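Local coordinates for putative exported protein (Bordetella parapertussis, PDB 3OCJ) that is of unknown function but has a Rossmann-like methyltransferase domain and probably transfers a methyl group from S-adenosylmethionine to an unidentified substrate, at residues H105-F108 and R109-L112; R176-A179 and W180-D183; E200-D203 and A204-T207; Q273-A276 and Q277-A281. All blocks are in the same frame, centred on the assembly; numbering follows the deposited sequence. Where two conformers were deposited one is given.

Contact 1: H105-F108 and R109-L112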
loop_
_atom_site.group_PDB
_atom_site.type_symbol
_atom_site.label_atom_id
_atom_site.label_comp_id
_atom_site.label_asym_id
_atom_site.label_seq_id
_atom_site.Cartn_x
_atom_site.Cartn_y
_atom_site.Cartn_z
ATOM N N HIS A 105 6.261 -3.760 4.606
ATOM C CA HIS A 105 7.339 -3.708 3.623
ATOM C C HIS A 105 8.515 -4.606 4.010
ATOM O O HIS A 105 9.096 -5.296 3.164
ATOM C CB HIS A 105 7.804 -2.258 3.470
ATOM C CG HIS A 105 8.857 -2.056 2.430
ATOM N ND1 HIS A 105 8.601 -2.162 1.079
ATOM C CD2 HIS A 105 10.159 -1.710 2.544
ATOM C CE1 HIS A 105 9.712 -1.910 0.407
ATOM N NE2 HIS A 105 10.671 -1.631 1.272
ATOM N N GLY A 106 8.882 -4.582 5.289
ATOM C CA GLY A 106 9.934 -5.456 5.782
ATOM C C GLY A 106 9.575 -6.925 5.641
ATOM O O GLY A 106 10.422 -7.751 5.271
ATOM N N HIS A 107 8.327 -7.269 5.953
ATOM C CA HIS A 107 7.904 -8.662 5.819
ATOM C C HIS A 107 7.871 -9.107 4.352
ATOM O O HIS A 107 8.216 -10.249 4.040
ATOM C CB HIS A 107 6.556 -8.911 6.513
ATOM C CG HIS A 107 6.616 -8.770 8.002
ATOM N ND1 HIS A 107 7.472 -9.515 8.787
ATOM C CD2 HIS A 107 5.923 -7.974 8.851
ATOM C CE1 HIS A 107 7.313 -9.173 10.052
ATOM N NE2 HIS A 107 6.382 -8.237 10.120
ATOM N N PHE A 108 7.453 -8.213 3.460
ATOM C CA PHE A 108 7.516 -8.498 2.028
ATOM C C PHE A 108 8.951 -8.812 1.616
ATOM O O PHE A 108 9.199 -9.762 0.887
ATOM C CB PHE A 108 7.011 -7.299 1.205
ATOM C CG PHE A 108 5.526 -7.308 0.924
ATOM C CD1 PHE A 108 4.596 -7.499 1.941
ATOM C CD2 PHE A 108 5.059 -7.078 -0.357
ATOM C CE1 PHE A 108 3.232 -7.490 1.685
ATOM C CE2 PHE A 108 3.699 -7.077 -0.628
ATOM C CZ PHE A 108 2.775 -7.268 0.404
ATOM N N ARG A 109 9.898 -7.988 2.065
ATOM C CA ARG A 109 11.282 -8.201 1.684
ATOM C C ARG A 109 11.765 -9.551 2.201
ATOM O O ARG A 109 12.413 -10.304 1.470
ATOM C CB ARG A 109 12.161 -7.058 2.190
ATOM C CG ARG A 109 12.056 -5.798 1.340
ATOM C CD ARG A 109 12.977 -4.705 1.862
ATOM N NE ARG A 109 14.366 -5.151 1.884
ATOM C CZ ARG A 109 15.352 -4.500 2.492
ATOM N NH1 ARG A 109 15.103 -3.367 3.133
ATOM N NH2 ARG A 109 16.587 -4.984 2.457
ATOM N N ARG A 110 11.469 -9.868 3.461
ATOM C CA ARG A 110 11.913 -11.153 4.001
ATOM C C ARG A 110 11.286 -12.326 3.251
ATOM O O ARG A 110 11.961 -13.336 2.972
ATOM C CB ARG A 110 11.615 -11.276 5.505
ATOM C CG ARG A 110 12.487 -10.417 6.403
ATOM C CD ARG A 110 12.366 -10.838 7.879
ATOM N NE ARG A 110 10.972 -10.896 8.297
ATOM C CZ ARG A 110 10.313 -12.005 8.629
ATOM N NH1 ARG A 110 9.027 -11.924 8.950
ATOM N NH2 ARG A 110 10.921 -13.188 8.655
ATOM N N ALA A 111 10.001 -12.207 2.930
ATOM C CA ALA A 111 9.298 -13.297 2.260
ATOM C C ALA A 111 9.829 -13.477 0.843
ATOM O O ALA A 111 10.101 -14.596 0.415
ATOM C CB ALA A 111 7.793 -13.045 2.241
ATOM N N LEU A 112 9.977 -12.377 0.112
ATOM C CA LEU A 112 10.466 -12.491 -1.254
ATOM C C LEU A 112 11.881 -13.047 -1.240
ATOM O O LEU A 112 12.210 -13.933 -2.028
ATOM C CB LEU A 112 10.379 -11.149 -1.988
ATOM C CG LEU A 112 8.944 -10.660 -2.191
ATOM C CD1 LEU A 112 8.930 -9.175 -2.528
ATOM C CD2 LEU A 112 8.211 -11.484 -3.261
#
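His107 meets the guanidinium group of Arg110 with the edge of its imidazole, one turn along helix 96-115, a helix packed against the sheet of a Rossmann-like methyltransferase fold. The two side chains run alongside each other and point the same way, since in both CG stands anti to the carbonyl carbon (chi1 -67° in His107 and -72° in Arg110). The arginine chain then bends at chi3 and turns its NH1 toward the ring. Arg110 NH1 donates to His107 ND1 over 2.9 Å, an almost straight bond that lies close to the plane of each group, although the planes themselves stand nearly perpendicular. As the acceptor, ND1 is probably unprotonated. NH1 also forms a salt bridge with Glu289, which ties this part of the helix to strand 286-289 at one edge of the sheet.

Round the helix from this pair, the aliphatic part of Arg109 passes His105, with CG over one face of the imidazole and Arg109 CD 3.9 Å from His105 NE2. Phe108 and Leu112 pack on Val224 of strand 221-226, and Phe108 also on Thr298 of strand 298-302. Regular i to i+4 backbone bonds link residues 105-108 to 109-112. In the last of them Leu112 N donates to Phe108 O at 2.8 Å, and Leu112 CG packs 3.2 Å from the same Phe108 O.

Contact 2: R176-A179 and W180-D183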
loop_
_atom_site.group_PDB
_atom_site.type_symbol
_atom_site.label_atom_id
_atom_site.label_comp_id
_atom_site.label_asym_id
_atom_site.label_seq_id
_atom_site.Cartn_x
_atom_site.Cartn_y
_atom_site.Cartn_z
ATOM N N ARG A 176 2.294 -1.887 -19.267
ATOM C CA ARG A 176 1.187 -1.027 -18.879
ATOM C C ARG A 176 -0.084 -1.831 -19.115
ATOM O O ARG A 176 -0.477 -2.080 -20.264
ATOM C CB ARG A 176 1.179 0.264 -19.713
ATOM C CG ARG A 176 0.550 1.486 -19.025
ATOM C CD ARG A 176 -0.950 1.604 -19.266
ATOM N NE ARG A 176 -1.327 2.960 -19.669
ATOM C CZ ARG A 176 -2.398 3.617 -19.226
ATOM N NH1 ARG A 176 -3.220 3.054 -18.356
ATOM N NH2 ARG A 176 -2.653 4.845 -19.655
ATOM N N GLN A 177 -0.720 -2.236 -18.022
ATOM C CA GLN A 177 -1.915 -3.062 -18.062
ATOM C C GLN A 177 -2.748 -2.755 -16.834
ATOM O O GLN A 177 -2.214 -2.412 -15.779
ATOM C CB GLN A 177 -1.556 -4.554 -18.023
ATOM C CG GLN A 177 -0.771 -5.076 -19.215
ATOM C CD GLN A 177 -0.454 -6.559 -19.101
ATOM O OE1 GLN A 177 0.288 -7.109 -19.916
ATOM N NE2 GLN A 177 -1.016 -7.211 -18.090
ATOM N N ASP A 178 -4.060 -2.874 -16.980
ATOM C CA ASP A 178 -4.973 -2.849 -15.847
ATOM C C ASP A 178 -4.771 -4.111 -15.022
ATOM O O ASP A 178 -5.055 -5.223 -15.475
ATOM C CB ASP A 178 -6.403 -2.788 -16.377
ATOM C CG ASP A 178 -7.446 -2.707 -15.271
ATOM O OD1 ASP A 178 -7.105 -2.795 -14.074
ATOM O OD2 ASP A 178 -8.625 -2.552 -15.640
ATOM N N ALA A 179 -4.273 -3.943 -13.803
ATOM C CA ALA A 179 -4.057 -5.075 -12.915
ATOM C C ALA A 179 -5.294 -5.963 -12.756
ATOM O O ALA A 179 -5.177 -7.177 -12.634
ATOM C CB ALA A 179 -3.569 -4.592 -11.548
ATOM N N TRP A 180 -6.484 -5.360 -12.748
ATOM C CA TRP A 180 -7.721 -6.123 -12.588
ATOM C C TRP A 180 -8.050 -7.028 -13.778
ATOM O O TRP A 180 -8.939 -7.871 -13.691
ATOM C CB TRP A 180 -8.903 -5.182 -12.297
ATOM C CG TRP A 180 -8.715 -4.390 -11.044
ATOM C CD1 TRP A 180 -8.216 -3.126 -10.941
ATOM C CD2 TRP A 180 -8.992 -4.822 -9.704
ATOM N NE1 TRP A 180 -8.182 -2.736 -9.626
ATOM C CE2 TRP A 180 -8.642 -3.762 -8.843
ATOM C CE3 TRP A 180 -9.508 -5.999 -9.154
ATOM C CZ2 TRP A 180 -8.805 -3.835 -7.457
ATOM C CZ3 TRP A 180 -9.670 -6.071 -7.787
ATOM C CH2 TRP A 180 -9.319 -4.998 -6.951
ATOM N N LYS A 181 -7.332 -6.856 -14.887
ATOM C CA LYS A 181 -7.566 -7.661 -16.091
ATOM C C LYS A 181 -6.390 -8.597 -16.377
ATOM O O LYS A 181 -6.265 -9.132 -17.479
ATOM C CB LYS A 181 -7.827 -6.759 -17.306
ATOM C CG LYS A 181 -9.009 -5.815 -17.159
ATOM C CD LYS A 181 -9.195 -4.989 -18.437
ATOM C CE LYS A 181 -10.115 -3.788 -18.227
ATOM N NZ LYS A 181 -9.389 -2.475 -18.325
ATOM N N LEU A 182 -5.524 -8.794 -15.386
ATOM C CA LEU A 182 -4.370 -9.672 -15.543
ATOM C C LEU A 182 -4.794 -11.015 -16.132
ATOM O O LEU A 182 -5.728 -11.639 -15.641
ATOM C CB LEU A 182 -3.715 -9.898 -14.179
ATOM C CG LEU A 182 -2.450 -10.750 -14.168
ATOM C CD1 LEU A 182 -1.322 -10.060 -14.921
ATOM C CD2 LEU A 182 -2.033 -11.043 -12.733
ATOM N N ASP A 183 -4.110 -11.473 -17.178
ATOM C CA ASP A 183 -4.506 -12.734 -17.801
ATOM C C ASP A 183 -3.329 -13.631 -18.181
ATOM O O ASP A 183 -3.480 -14.561 -18.966
ATOM C CB ASP A 183 -5.435 -12.491 -18.996
ATOM C CG ASP A 183 -4.734 -11.816 -20.164
ATOM O OD1 ASP A 183 -3.538 -11.475 -20.045
ATOM O OD2 ASP A 183 -5.390 -11.627 -21.212
HETATM O O HOH W 1 -2.156 -9.677 -18.458
#
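A chi1 of -178° swings the Asp178 carboxylate away from its own amide and over the turn that follows, while Lys181 runs out extended to CE and bends at chi4 (112°) to bring its ammonium group back to it. The two side chains cross at about a right angle. Lys181 NZ lies 2.8 Å from Asp178 OD2 in a salt bridge that uses the anti lone pair of that oxygen.

The other oxygen serves the backbone: Trp180 N donates to Asp178 OD1 at 3.0 Å, approaching from above the carboxylate plane. OD1 also lies in the plane of the indole, at its edge, 3.3 Å from Trp180 CD1. Both carboxylate oxygens are thus engaged, which limits rotation of the group. Two backbone bonds close the turn, Lys181 N to Asp178 O at 2.9 Å and Leu182 N to Ala179 O at 3.2 Å. Farther on, a water accepts from Asp183 N and, weakly, from Gln177 NE2.

Leu182 packs on Phe213 and Ala216 of helix 203-216, and Trp180 on Leu209. The bond from Trp180 N to Asp178 OD1 makes an Asx turn, joined by i to i+3 backbone bonds of 3-10 kind, in the connection from strand 172-176 to strand 188-192 of the Rossmann-like methyltransferase fold.

Contact 3: E200-D203 and A204-T207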
loop_
_atom_site.group_PDB
_atom_site.type_symbol
_atom_site.label_atom_id
_atom_site.label_comp_id
_atom_site.label_asym_id
_atom_site.label_seq_id
_atom_site.Cartn_x
_atom_site.Cartn_y
_atom_site.Cartn_z
ATOM N N GLU A 200 -10.842 -1.893 -2.843
ATOM C CA GLU A 200 -11.989 -2.544 -3.473
ATOM C C GLU A 200 -12.897 -3.148 -2.406
ATOM O O GLU A 200 -12.586 -4.206 -1.855
ATOM C CB GLU A 200 -11.512 -3.623 -4.451
ATOM C CG GLU A 200 -12.650 -4.392 -5.110
ATOM C CD GLU A 200 -13.701 -3.439 -5.667
ATOM O OE1 GLU A 200 -13.415 -2.773 -6.687
ATOM O OE2 GLU A 200 -14.779 -3.314 -5.058
ATOM N N PRO A 201 -14.007 -2.478 -2.078
ATOM C CA PRO A 201 -14.869 -3.000 -1.008
ATOM C C PRO A 201 -15.621 -4.291 -1.366
ATOM O O PRO A 201 -16.074 -5.006 -0.460
ATOM C CB PRO A 201 -15.841 -1.850 -0.744
ATOM C CG PRO A 201 -15.890 -1.100 -2.046
ATOM C CD PRO A 201 -14.490 -1.189 -2.612
ATOM N N ASP A 202 -15.748 -4.598 -2.654
ATOM C CA ASP A 202 -16.478 -5.795 -3.053
ATOM C C ASP A 202 -15.614 -7.048 -2.914
ATOM O O ASP A 202 -14.619 -7.218 -3.626
ATOM C CB ASP A 202 -17.012 -5.667 -4.482
ATOM C CG ASP A 202 -17.903 -6.833 -4.860
ATOM O OD1 ASP A 202 -19.128 -6.741 -4.632
ATOM O OD2 ASP A 202 -17.390 -7.843 -5.368
ATOM N N ASP A 203 -16.018 -7.934 -2.012
ATOM C CA ASP A 203 -15.230 -9.126 -1.700
ATOM C C ASP A 203 -15.016 -10.016 -2.923
ATOM O O ASP A 203 -13.916 -10.534 -3.136
ATOM C CB ASP A 203 -15.909 -9.944 -0.593
ATOM C CG ASP A 203 -15.938 -9.225 0.752
ATOM O OD1 ASP A 203 -15.190 -8.243 0.953
ATOM O OD2 ASP A 203 -16.722 -9.672 1.627
ATOM N N ALA A 204 -16.060 -10.205 -3.724
ATOM C CA ALA A 204 -15.936 -11.065 -4.894
ATOM C C ALA A 204 -14.957 -10.510 -5.920
ATOM O O ALA A 204 -14.240 -11.276 -6.561
ATOM C CB ALA A 204 -17.295 -11.328 -5.535
ATOM N N ARG A 205 -14.913 -9.184 -6.080
ATOM C CA ARG A 205 -13.950 -8.608 -7.023
ATOM C C ARG A 205 -12.519 -8.880 -6.561
ATOM O O ARG A 205 -11.636 -9.123 -7.375
ATOM C CB ARG A 205 -14.187 -7.109 -7.227
ATOM C CG ARG A 205 -15.474 -6.806 -7.999
ATOM C CD ARG A 205 -15.663 -5.303 -8.204
ATOM N NE ARG A 205 -16.864 -5.013 -8.986
ATOM C CZ ARG A 205 -16.901 -4.939 -10.311
ATOM N NH1 ARG A 205 -15.803 -5.133 -11.025
ATOM N NH2 ARG A 205 -18.052 -4.665 -10.926
ATOM N N VAL A 206 -12.289 -8.850 -5.254
ATOM C CA VAL A 206 -10.966 -9.161 -4.722
ATOM C C VAL A 206 -10.634 -10.653 -4.877
ATOM O O VAL A 206 -9.529 -11.001 -5.273
ATOM C CB VAL A 206 -10.826 -8.669 -3.265
ATOM C CG1 VAL A 206 -9.541 -9.215 -2.622
ATOM C CG2 VAL A 206 -10.800 -7.151 -3.252
ATOM N N THR A 207 -11.604 -11.525 -4.625
ATOM C CA THR A 207 -11.394 -12.945 -4.889
ATOM C C THR A 207 -11.004 -13.190 -6.352
ATOM O O THR A 207 -10.102 -13.988 -6.636
ATOM C CB THR A 207 -12.629 -13.755 -4.503
ATOM O OG1 THR A 207 -12.875 -13.553 -3.111
ATOM C CG2 THR A 207 -12.409 -15.239 -4.764
#
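Asp202 OD2 accepts from Arg205 N at 2.9 Å through its anti lone pair, the capping bond of an N-cap residue at the start of helix 203-216. The carboxylate reaches the amide because CG is anti to the backbone N (chi1 -174°), and the same oxygen packs 3.4 Å from Arg205 CG, the two side chains crossing at about a right angle. Behind the cap, Val206 N donates to Asp202 O at 3.3 Å and Thr207 N to Asp203 O at 2.9 Å.

Glu200 positions the cap from the preceding loop: its OE2 accepts from Asp202 N at 2.9 Å. Its carboxylate lies beside the methylene groups of Arg205, with Glu200 OE1 3.7 Å from Arg205 CD, and its CB rests 3.8 Å from Val206 CG2.

Farther out, Arg269 forms a salt bridge with Asp203 OD1 and a hydrogen bond with Glu200 O, joining the loop and the first turn of the helix. Asp203 OD1 also bonds a glycerol, probably from the crystallisation liquor.

The helix end would probably favour the negative charge of Asp202, as Arg269 does that of Asp203. The guanidinium of Arg205 makes no salt bridge with Glu200 or Asp202, though its opposite charge may still help to stabilise them.

Contact 4: Q273-A276 and Q277-A281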
loop_
_atom_site.group_PDB
_atom_site.type_symbol
_atom_site.label_atom_id
_atom_site.label_comp_id
_atom_site.label_asym_id
_atom_site.label_seq_id
_atom_site.Cartn_x
_atom_site.Cartn_y
_atom_site.Cartn_z
ATOM N N GLN A 273 -11.299 -13.738 6.529
ATOM C CA GLN A 273 -11.905 -13.346 5.257
ATOM C C GLN A 273 -10.890 -13.502 4.126
ATOM O O GLN A 273 -11.203 -14.046 3.071
ATOM C CB GLN A 273 -12.432 -11.914 5.307
ATOM C CG GLN A 273 -13.688 -11.760 6.159
ATOM C CD GLN A 273 -14.138 -10.322 6.266
ATOM O OE1 GLN A 273 -13.341 -9.423 6.512
ATOM N NE2 GLN A 273 -15.434 -10.096 6.080
ATOM N N THR A 274 -9.670 -13.021 4.354
ATOM C CA THR A 274 -8.621 -13.115 3.347
ATOM C C THR A 274 -8.299 -14.581 3.045
ATOM O O THR A 274 -8.124 -14.953 1.880
ATOM C CB THR A 274 -7.379 -12.332 3.803
ATOM O OG1 THR A 274 -7.726 -10.940 3.851
ATOM C CG2 THR A 274 -6.209 -12.534 2.835
ATOM N N ARG A 275 -8.219 -15.410 4.088
ATOM C CA ARG A 275 -8.002 -16.833 3.882
ATOM C C ARG A 275 -9.079 -17.454 2.993
ATOM O O ARG A 275 -8.771 -18.205 2.074
ATOM C CB ARG A 275 -7.956 -17.574 5.218
ATOM C CG ARG A 275 -8.017 -19.086 5.050
ATOM C CD ARG A 275 -7.882 -19.816 6.384
ATOM N NE ARG A 275 -6.564 -19.623 6.981
ATOM C CZ ARG A 275 -5.481 -20.315 6.630
ATOM N NH1 ARG A 275 -5.557 -21.245 5.686
ATOM N NH2 ARG A 275 -4.317 -20.083 7.221
ATOM N N ALA A 276 -10.338 -17.138 3.284
ATOM C CA ALA A 276 -11.444 -17.652 2.476
ATOM C C ALA A 276 -11.312 -17.249 1.008
ATOM O O ALA A 276 -11.524 -18.071 0.107
ATOM C CB ALA A 276 -12.786 -17.187 3.056
ATOM N N GLN A 277 -10.958 -15.993 0.760
ATOM C CA GLN A 277 -10.801 -15.538 -0.622
ATOM C C GLN A 277 -9.650 -16.268 -1.314
ATOM O O GLN A 277 -9.775 -16.709 -2.454
ATOM C CB GLN A 277 -10.559 -14.034 -0.654
ATOM C CG GLN A 277 -11.718 -13.199 -0.122
ATOM C CD GLN A 277 -11.354 -11.748 -0.002
ATOM O OE1 GLN A 277 -10.407 -11.393 0.695
ATOM N NE2 GLN A 277 -12.096 -10.886 -0.699
ATOM N N LEU A 278 -8.522 -16.386 -0.619
ATOM C CA LEU A 278 -7.352 -16.999 -1.236
ATOM C C LEU A 278 -7.579 -18.487 -1.503
ATOM O O LEU A 278 -7.135 -19.014 -2.530
ATOM C CB LEU A 278 -6.102 -16.777 -0.377
ATOM C CG LEU A 278 -5.547 -15.347 -0.380
ATOM C CD1 LEU A 278 -4.565 -15.189 0.775
ATOM C CD2 LEU A 278 -4.870 -15.024 -1.710
ATOM N N GLU A 279 -8.243 -19.168 -0.568
ATOM C CA GLU A 279 -8.548 -20.587 -0.752
ATOM C C GLU A 279 -9.523 -20.797 -1.911
ATOM O O GLU A 279 -9.348 -21.722 -2.710
ATOM C CB GLU A 279 -9.049 -21.205 0.557
ATOM C CG GLU A 279 -7.915 -21.351 1.573
ATOM C CD GLU A 279 -8.338 -21.925 2.914
ATOM O OE1 GLU A 279 -9.551 -22.024 3.185
ATOM O OE2 GLU A 279 -7.427 -22.258 3.701
ATOM N N GLU A 280 -10.525 -19.933 -2.024
ATOM C CA GLU A 280 -11.455 -20.005 -3.151
ATOM C C GLU A 280 -10.704 -19.841 -4.472
ATOM O O GLU A 280 -11.006 -20.521 -5.457
ATOM C CB GLU A 280 -12.561 -18.950 -3.024
ATOM C CG GLU A 280 -13.402 -18.749 -4.288
ATOM C CD GLU A 280 -14.084 -20.020 -4.770
ATOM O OE1 GLU A 280 -14.340 -20.932 -3.948
ATOM O OE2 GLU A 280 -14.375 -20.098 -5.984
ATOM N N ALA A 281 -9.723 -18.937 -4.485
ATOM C CA ALA A 281 -8.890 -18.715 -5.664
ATOM C C ALA A 281 -7.916 -19.846 -5.983
ATOM O O ALA A 281 -7.291 -19.825 -7.045
ATOM C CB ALA A 281 -8.137 -17.406 -5.523
HETATM O O HOH W 2 -8.217 -9.937 1.273
#
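A water joins the polar ends of Thr274 and Gln277, donating to Gln277 OE1 at 2.7 Å and lying 2.8 Å from Thr274 OG1, to which it is also hydrogen-bonded. Thr274 OG1 and Gln277 OE1 are themselves 4.2 Å apart, so the water bridges a separation too long for a direct bond. Thr274 OG1 has a second partner in Thr270 O, and the other end of the amide, Gln277 NE2, probably donates to Asp203 O at the start of helix 203-216. These partners are consistent with the modelled amide flip. Gln277 CG stands anti to the carbonyl carbon (chi1 -63°), which places it 3.3 Å from Gln273 O.

These residues lie on helix 271-280, which packs against helix 203-216 and strand 286-289 at one border of the Rossmann-like methyltransferase fold. Leu278 runs alongside Thr274, pointing the same way, and its CD1 touches Thr274 CG2 at 3.7 Å; Leu278 also packs on Tyr210 and Leu286.

On another side of the helix Arg275 and Glu279 form an i to i+4 salt bridge, Arg275 NH1 to Glu279 OE2 at 2.9 Å. The oxygen lies in the plane of the guanidinium, at its edge, whereas the donor comes from above the carboxylate plane, the two planes being 69° apart. The carboxylate also rests on the arginine's aliphatic stem, with Glu279 CD 3.6 Å from Arg275 CG.

How the contacts relate
The four contacts follow one another along the chain without overlap, and all lie on helices or connections flanking the seven-stranded mixed sheet, contact 2 starting at the end of strand 172-176. Contacts 3 and 4 are the nearest pair, with centres 11 Å apart, and they meet where helix 203-216 lies against helix 271-280. Contact 2 also touches contact 3, Trp180 CH2 lying 3.6 Å from Glu200 CB, with centres 16 Å apart. Contact 1, on helix 96-115, stands apart from the rest, its centre 21 to 24 Å from theirs. Contact 3 thus links contacts 2 and 4, relating the connection after strand 172-176 to helix 271-280, near the carboxy-terminal strands.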